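Local coordinates for protein OLD nuclease (Thermus scotoductus, PDB 6P74) that degrades linear and supercoiled double-stranded DNA from 5' to 3' with divalent metal ions and hydrolyses ATP in a DNA-stimulated manner, at residues F167-E178 with G220-F228; F369-E377 with E517-P525. One frame throughout, in Å; residues are numbered along the deposited sequence.

Overall arrangement
The two contacts lie on opposite sides of the chain's centre, their centres 63 Å apart and their nearest atoms about 35 Å apart. Contact 1 closes a loop onto a helix in the dimerization domain, beside the second subunit and away from the ATP and metal sites. Contact 2, later in the chain, fastens the last helix to the first strand of the Toprim domain; no other chain of the assembly touches it. Only contact 2 approaches the nuclease centre: Glu377, a probable metal ligand, ends residues 369-377, and the side chain of Leu374 is about 8 Å from that of Asp381, another probable ligand.

Contact 1. Residues F167-E178 with G220-F228; sequences FKLQDNFKQVYE and GFADPANPF
Tyr177 OH is met by two consecutive backbone amides of the 220-228 loop. Phe221 N donates to Tyr177 OH over 2.9 Å, and Ala222 N adds a weak, more bent bond of 3.3 Å to the same oxygen. The phenol oxygen is thus an acceptor for two successive amides where the chain leaves strand 217-220. With CG anti to the backbone N (chi1 171°), the Tyr177 ring leaves helix 170-184 toward the loop, and Phe221 sets CD1 at its edge, the two rings steeply inclined.

One helical turn earlier, Phe173 receives Pro227 over one face in a CH-pi contact, Pro227 CB lying 4.1 Å from the ring centroid and 24° off its normal. Before the helix, Phe167 forms a T-shaped pair with Phe228: the edge of Phe228 points into the face of Phe167, planes at 79°, with Phe228 CE2 3.4 Å from Phe167 CG. Across the opposite face of the Phe167 ring lies the backbone N of Leu169, over its centre.

Between these aromatic contacts Pro224 fits against the helix, where the Lys174 chain, bent at chi2 and chi3, crosses the Pro224 ring, its outer atoms lying against Pro224 CB and CG. The loop braces itself here through an Asx turn, Ala225 N donating to Asp223 OD1 over 2.9 Å.

Phe173 and Phe221 also pack on Leu184 and Leu231 of the second subunit, whose Gln234 NE2 bonds to Ala222 O. The chemistry is therefore mainly aromatic and proline packing, with one buried tyrosine hydroxyl accepting a sound and a weak amide bond from the loop, beside the dimer interface.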
# COMPACT_ATOMS: atom_id res chain seq x y z
N PHE A 167 6.15 22.49 -30.03
CA PHE A 167 7.14 23.36 -29.41
C PHE A 167 8.35 23.54 -30.32
O PHE A 167 8.84 22.57 -30.90
CB PHE A 167 7.57 22.79 -28.07
CG PHE A 167 8.53 23.66 -27.32
CD1 PHE A 167 8.21 24.98 -27.01
CD2 PHE A 167 9.76 23.16 -26.89
CE1 PHE A 167 9.09 25.78 -26.31
CE2 PHE A 167 10.65 23.95 -26.17
CZ PHE A 167 10.31 25.27 -25.89
N LYS A 168 8.83 24.78 -30.43
CA LYS A 168 9.94 25.07 -31.33
C LYS A 168 10.97 26.04 -30.75
O LYS A 168 11.87 26.47 -31.49
CB LYS A 168 9.41 25.59 -32.68
CG LYS A 168 8.62 24.56 -33.48
CD LYS A 168 7.45 25.17 -34.23
CE LYS A 168 7.91 26.14 -35.31
NZ LYS A 168 8.88 25.53 -36.26
N LEU A 169 10.89 26.39 -29.46
CA LEU A 169 11.83 27.32 -28.83
C LEU A 169 12.75 26.63 -27.83
O LEU A 169 13.13 27.23 -26.82
CB LEU A 169 11.06 28.45 -28.15
CG LEU A 169 10.36 29.36 -29.14
CD1 LEU A 169 9.61 30.47 -28.42
CD2 LEU A 169 11.40 29.93 -30.08
N GLN A 170 13.12 25.37 -28.10
CA GLN A 170 13.93 24.61 -27.16
C GLN A 170 15.27 25.28 -26.91
O GLN A 170 15.74 25.33 -25.76
CB GLN A 170 14.15 23.18 -27.66
CG GLN A 170 12.89 22.32 -27.77
CD GLN A 170 12.14 22.51 -29.09
OE1 GLN A 170 12.56 23.30 -29.95
NE2 GLN A 170 11.03 21.80 -29.25
N ASP A 171 15.89 25.81 -27.97
CA ASP A 171 17.21 26.43 -27.82
C ASP A 171 17.14 27.67 -26.95
O ASP A 171 17.99 27.88 -26.08
CB ASP A 171 17.79 26.77 -29.19
CG ASP A 171 18.21 25.54 -29.97
OD1 ASP A 171 18.35 24.46 -29.35
OD2 ASP A 171 18.42 25.66 -31.19
N ASN A 172 16.14 28.52 -27.17
CA ASN A 172 16.03 29.71 -26.33
C ASN A 172 15.76 29.32 -24.88
O ASN A 172 16.33 29.90 -23.95
CB ASN A 172 14.95 30.64 -26.87
CG ASN A 172 15.40 32.08 -26.90
OD1 ASN A 172 14.78 32.95 -26.28
ND2 ASN A 172 16.51 32.34 -27.59
N PHE A 173 14.91 28.32 -24.67
CA PHE A 173 14.57 27.94 -23.30
C PHE A 173 15.79 27.44 -22.54
O PHE A 173 15.94 27.71 -21.34
CB PHE A 173 13.48 26.87 -23.29
CG PHE A 173 13.08 26.48 -21.92
CD1 PHE A 173 12.09 27.19 -21.25
CD2 PHE A 173 13.73 25.44 -21.26
CE1 PHE A 173 11.74 26.85 -19.96
CE2 PHE A 173 13.37 25.10 -19.98
CZ PHE A 173 12.37 25.80 -19.33
N LYS A 174 16.68 26.70 -23.22
CA LYS A 174 17.87 26.20 -22.55
C LYS A 174 18.71 27.34 -21.99
O LYS A 174 19.21 27.25 -20.86
CB LYS A 174 18.70 25.35 -23.52
CG LYS A 174 20.17 25.21 -23.15
CD LYS A 174 20.41 24.12 -22.10
CE LYS A 174 20.56 22.73 -22.74
NZ LYS A 174 20.60 21.62 -21.72
N GLN A 175 18.87 28.42 -22.75
CA GLN A 175 19.76 29.48 -22.29
C GLN A 175 19.14 30.29 -21.16
O GLN A 175 19.85 30.73 -20.24
CB GLN A 175 20.15 30.40 -23.45
CG GLN A 175 21.58 30.89 -23.33
CD GLN A 175 21.78 32.32 -23.80
OE1 GLN A 175 20.91 32.91 -24.45
NE2 GLN A 175 22.94 32.89 -23.46
N VAL A 176 17.83 30.51 -21.20
CA VAL A 176 17.19 31.21 -20.09
C VAL A 176 17.13 30.31 -18.87
O VAL A 176 17.36 30.76 -17.74
CB VAL A 176 15.80 31.73 -20.49
CG1 VAL A 176 15.19 32.50 -19.34
CG2 VAL A 176 15.90 32.61 -21.73
N TYR A 177 16.85 29.02 -19.07
CA TYR A 177 16.80 28.09 -17.95
C TYR A 177 18.15 28.03 -17.23
O TYR A 177 18.21 28.18 -16.00
CB TYR A 177 16.38 26.70 -18.45
CG TYR A 177 16.53 25.65 -17.38
CD1 TYR A 177 15.55 25.47 -16.40
CD2 TYR A 177 17.67 24.84 -17.34
CE1 TYR A 177 15.69 24.52 -15.43
CE2 TYR A 177 17.81 23.89 -16.35
CZ TYR A 177 16.82 23.73 -15.40
OH TYR A 177 16.96 22.78 -14.43
N GLU A 178 19.25 27.82 -17.97
CA GLU A 178 20.58 27.80 -17.36
C GLU A 178 20.89 29.12 -16.66
O GLU A 178 21.50 29.14 -15.59
CB GLU A 178 21.64 27.50 -18.41
CG GLU A 178 21.56 26.11 -19.00
CD GLU A 178 21.64 25.02 -17.94
OE1 GLU A 178 21.03 23.94 -18.16
OE2 GLU A 178 22.30 25.24 -16.90
N GLY A 220 18.55 20.92 -10.52
CA GLY A 220 17.75 21.57 -11.54
C GLY A 220 16.28 21.34 -11.27
O GLY A 220 15.90 20.62 -10.34
N PHE A 221 15.44 21.98 -12.10
CA PHE A 221 14.01 21.71 -12.02
C PHE A 221 13.39 21.42 -13.38
O PHE A 221 12.17 21.54 -13.53
CB PHE A 221 13.24 22.85 -11.34
CG PHE A 221 13.90 24.15 -11.41
CD1 PHE A 221 13.87 24.89 -12.58
CD2 PHE A 221 14.56 24.66 -10.30
CE1 PHE A 221 14.50 26.12 -12.65
CE2 PHE A 221 15.19 25.88 -10.36
CZ PHE A 221 15.17 26.61 -11.53
N ALA A 222 14.18 21.02 -14.37
CA ALA A 222 13.57 20.59 -15.62
C ALA A 222 14.65 19.99 -16.50
O ALA A 222 15.83 20.32 -16.38
CB ALA A 222 12.85 21.75 -16.32
N ASP A 223 14.22 19.09 -17.40
CA ASP A 223 15.07 18.72 -18.52
C ASP A 223 14.92 19.83 -19.55
O ASP A 223 13.85 19.97 -20.16
CB ASP A 223 14.65 17.36 -19.10
CG ASP A 223 15.65 16.82 -20.13
OD1 ASP A 223 16.19 17.61 -20.94
OD2 ASP A 223 15.88 15.59 -20.13
N PRO A 224 15.95 20.66 -19.76
CA PRO A 224 15.80 21.77 -20.72
C PRO A 224 15.51 21.30 -22.13
O PRO A 224 14.94 22.07 -22.92
CB PRO A 224 17.15 22.51 -20.63
CG PRO A 224 18.08 21.54 -19.97
CD PRO A 224 17.25 20.66 -19.08
N ALA A 225 15.85 20.06 -22.47
CA ALA A 225 15.51 19.52 -23.78
C ALA A 225 14.01 19.27 -23.91
O ALA A 225 13.41 19.55 -24.96
CB ALA A 225 16.29 18.23 -24.03
N ASN A 226 13.39 18.75 -22.85
CA ASN A 226 11.96 18.40 -22.84
C ASN A 226 11.31 19.07 -21.63
O ASN A 226 11.02 18.41 -20.62
CB ASN A 226 11.77 16.89 -22.81
CG ASN A 226 10.32 16.48 -23.00
OD1 ASN A 226 9.51 17.25 -23.53
ND2 ASN A 226 9.99 15.27 -22.57
N PRO A 227 11.05 20.38 -21.71
CA PRO A 227 10.59 21.11 -20.51
C PRO A 227 9.17 20.77 -20.09
O PRO A 227 8.88 20.74 -18.89
CB PRO A 227 10.73 22.58 -20.94
CG PRO A 227 10.55 22.54 -22.42
CD PRO A 227 11.19 21.26 -22.88
N PHE A 228 8.28 20.51 -21.05
CA PHE A 228 6.91 20.12 -20.74
C PHE A 228 6.81 18.81 -19.95
O PHE A 228 5.70 18.41 -19.59
CB PHE A 228 6.11 20.06 -22.04
CG PHE A 228 6.07 21.38 -22.75
CD1 PHE A 228 5.15 22.35 -22.38
CD2 PHE A 228 6.96 21.66 -23.77
CE1 PHE A 228 5.12 23.58 -23.01
CE2 PHE A 228 6.93 22.88 -24.40
CZ PHE A 228 6.00 23.85 -24.03

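Contact 2. Residues F369-E377 with E517-P525; sequences FAKRALLVE and EAIRQVTRP
Arg372 supplies the polar part of the contact, reaching from the start of strand 372-376 to the carboxyl end of helix 513-523. Val522 O lies near the guanidinium edge, somewhat out of its plane, and accepts from Arg372 NH2 at 2.9 Å and, weakly, from Arg372 NE at 3.1 Å. The grip is forked but not straight: the N-H...O angle from NH2 is 137°, and this donor is tilted from the carbonyl plane. Bends at chi2 and chi3 bring NE and NH2 to the same oxygen. Arg524 O lies over a face of the same guanidinium. A positive group beside carbonyls at a helix C-terminus probably gains from the helix dipole.

The apolar part is carried by Leu374 and Val522. Leu374 sends CD2 to within 3.8 Å of Ile519 CG1, the two side chains crossing, while its CD1 looks to Ala518 CB. Because Leu374 CG stands anti to the backbone N (chi1 177°), both methyls extend toward the helix. Val522 CG2 rests on the strand backbone, 3.6 Å from Ala373 O.

Within the helix, Ile519 O accepts from Thr523 N and Thr523 OG1, which approach from opposite faces of its plane.

Strand 372-376 and residues 517-523 of the helix run nearly antiparallel, at 162°, with 8.8 Å between their axes at closest approach. The strand is inside the parallel Toprim sheet, between strands 401-405 and 426-431; the helix packs on that sheet, touching Val427 and Val429 of strand 426-431 and Leu388 and Phe389 of helix 379-391.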
# COMPACT_ATOMS: atom_id res chain seq x y z
N PHE A 369 -25.55 1.25 -2.19
CA PHE A 369 -24.58 1.26 -1.10
C PHE A 369 -25.12 0.63 0.17
O PHE A 369 -24.44 0.65 1.20
CB PHE A 369 -24.12 2.70 -0.84
CG PHE A 369 -23.54 3.32 -2.06
CD1 PHE A 369 -22.29 2.92 -2.51
CD2 PHE A 369 -24.25 4.22 -2.80
CE1 PHE A 369 -21.76 3.46 -3.65
CE2 PHE A 369 -23.72 4.76 -3.95
CZ PHE A 369 -22.48 4.38 -4.37
N ALA A 370 -26.30 0.03 0.12
CA ALA A 370 -27.01 -0.40 1.31
C ALA A 370 -26.90 -1.91 1.49
O ALA A 370 -26.69 -2.65 0.52
CB ALA A 370 -28.49 0.01 1.23
N LYS A 371 -27.05 -2.35 2.73
CA LYS A 371 -27.18 -3.78 2.98
C LYS A 371 -28.52 -4.31 2.46
O LYS A 371 -28.58 -5.45 1.98
CB LYS A 371 -27.03 -4.07 4.48
CG LYS A 371 -25.63 -3.86 5.01
CD LYS A 371 -25.53 -4.16 6.50
CE LYS A 371 -24.10 -4.02 7.04
NZ LYS A 371 -24.06 -4.26 8.53
N ARG A 372 -29.57 -3.49 2.54
CA ARG A 372 -30.92 -3.88 2.15
C ARG A 372 -31.70 -2.62 1.78
O ARG A 372 -31.42 -1.52 2.29
CB ARG A 372 -31.63 -4.63 3.29
CG ARG A 372 -31.57 -6.13 3.16
CD ARG A 372 -31.00 -6.76 4.41
NE ARG A 372 -31.74 -6.33 5.58
CZ ARG A 372 -31.52 -6.79 6.80
NH1 ARG A 372 -30.58 -7.70 7.00
NH2 ARG A 372 -32.24 -6.34 7.82
N ALA A 373 -32.69 -2.78 0.90
CA ALA A 373 -33.50 -1.66 0.44
C ALA A 373 -34.98 -1.94 0.60
O ALA A 373 -35.45 -3.03 0.26
CB ALA A 373 -33.20 -1.33 -1.03
N LEU A 374 -35.71 -0.95 1.11
CA LEU A 374 -37.17 -0.92 1.05
C LEU A 374 -37.56 0.02 -0.10
O LEU A 374 -37.24 1.22 -0.06
CB LEU A 374 -37.78 -0.46 2.38
CG LEU A 374 -39.32 -0.32 2.40
CD1 LEU A 374 -40.06 -1.67 2.24
CD2 LEU A 374 -39.79 0.36 3.66
N LEU A 375 -38.23 -0.52 -1.11
CA LEU A 375 -38.63 0.24 -2.30
C LEU A 375 -40.08 0.68 -2.15
O LEU A 375 -40.96 -0.17 -2.01
CB LEU A 375 -38.47 -0.63 -3.55
CG LEU A 375 -37.10 -1.32 -3.61
CD1 LEU A 375 -36.87 -2.05 -4.96
CD2 LEU A 375 -35.97 -0.27 -3.36
N VAL A 376 -40.34 2.00 -2.19
CA VAL A 376 -41.70 2.54 -2.13
C VAL A 376 -41.93 3.46 -3.34
O VAL A 376 -41.00 3.85 -4.05
CB VAL A 376 -42.00 3.27 -0.80
CG1 VAL A 376 -41.61 2.44 0.39
CG2 VAL A 376 -41.29 4.62 -0.75
N GLU A 377 -43.21 3.79 -3.56
CA GLU A 377 -43.60 4.56 -4.75
C GLU A 377 -43.10 5.99 -4.70
O GLU A 377 -42.59 6.51 -5.70
CB GLU A 377 -45.10 4.58 -4.93
CG GLU A 377 -45.71 3.25 -5.27
CD GLU A 377 -47.23 3.31 -5.24
OE1 GLU A 377 -47.81 3.87 -6.18
OE2 GLU A 377 -47.84 2.83 -4.26
N GLU A 517 -45.77 -4.73 7.94
CA GLU A 517 -45.10 -6.01 7.74
C GLU A 517 -43.98 -5.90 6.72
O GLU A 517 -42.93 -6.54 6.89
CB GLU A 517 -46.12 -7.09 7.36
CG GLU A 517 -46.29 -8.11 8.49
CD GLU A 517 -44.95 -8.56 9.06
OE1 GLU A 517 -44.78 -8.47 10.30
OE2 GLU A 517 -44.07 -9.02 8.28
N ALA A 518 -44.15 -5.09 5.67
CA ALA A 518 -43.03 -4.84 4.76
C ALA A 518 -41.81 -4.34 5.52
O ALA A 518 -40.67 -4.80 5.28
CB ALA A 518 -43.43 -3.84 3.68
N ILE A 519 -42.02 -3.40 6.45
CA ILE A 519 -40.90 -2.83 7.20
C ILE A 519 -40.29 -3.86 8.14
O ILE A 519 -39.06 -3.94 8.29
CB ILE A 519 -41.35 -1.55 7.94
CG1 ILE A 519 -41.56 -0.43 6.93
CG2 ILE A 519 -40.28 -1.10 8.95
CD1 ILE A 519 -42.56 0.58 7.33
N ARG A 520 -41.13 -4.71 8.75
CA ARG A 520 -40.61 -5.79 9.59
C ARG A 520 -39.79 -6.79 8.77
O ARG A 520 -38.78 -7.31 9.25
CB ARG A 520 -41.76 -6.51 10.31
CG ARG A 520 -42.45 -5.71 11.38
CD ARG A 520 -43.42 -6.57 12.17
NE ARG A 520 -44.22 -5.77 13.09
CZ ARG A 520 -43.82 -5.41 14.29
NH1 ARG A 520 -42.63 -5.81 14.73
NH2 ARG A 520 -44.60 -4.66 15.05
N GLN A 521 -40.21 -7.09 7.54
CA GLN A 521 -39.44 -8.03 6.72
C GLN A 521 -38.08 -7.44 6.32
O GLN A 521 -37.04 -8.12 6.42
CB GLN A 521 -40.23 -8.46 5.49
CG GLN A 521 -39.45 -9.44 4.55
CD GLN A 521 -40.38 -10.26 3.63
OE1 GLN A 521 -41.33 -10.89 4.10
NE2 GLN A 521 -40.12 -10.23 2.33
N VAL A 522 -38.07 -6.20 5.84
CA VAL A 522 -36.79 -5.63 5.41
C VAL A 522 -35.84 -5.44 6.58
O VAL A 522 -34.62 -5.39 6.39
CB VAL A 522 -36.98 -4.30 4.65
CG1 VAL A 522 -37.17 -3.15 5.65
CG2 VAL A 522 -35.76 -4.01 3.69
N THR A 523 -36.38 -5.36 7.80
CA THR A 523 -35.58 -5.22 9.01
C THR A 523 -35.07 -6.56 9.54
O THR A 523 -34.11 -6.59 10.31
CB THR A 523 -36.42 -4.53 10.10
OG1 THR A 523 -36.49 -3.13 9.84
CG2 THR A 523 -35.81 -4.74 11.47
N ARG A 524 -35.68 -7.65 9.13
CA ARG A 524 -35.42 -8.94 9.76
C ARG A 524 -34.03 -9.45 9.38
O ARG A 524 -33.75 -9.63 8.18
CB ARG A 524 -36.50 -9.94 9.34
CG ARG A 524 -36.71 -11.07 10.33
CD ARG A 524 -38.20 -11.38 10.50
NE ARG A 524 -38.88 -11.64 9.24
CZ ARG A 524 -40.05 -11.11 8.88
NH1 ARG A 524 -40.68 -10.28 9.72
NH2 ARG A 524 -40.60 -11.41 7.70
N PRO A 525 -33.15 -9.72 10.35
CA PRO A 525 -31.77 -10.17 10.08
C PRO A 525 -31.71 -11.45 9.25
O PRO A 525 -30.61 -11.97 9.05
CB PRO A 525 -31.20 -10.40 11.49
CG PRO A 525 -32.41 -10.57 12.37
CD PRO A 525 -33.45 -9.68 11.79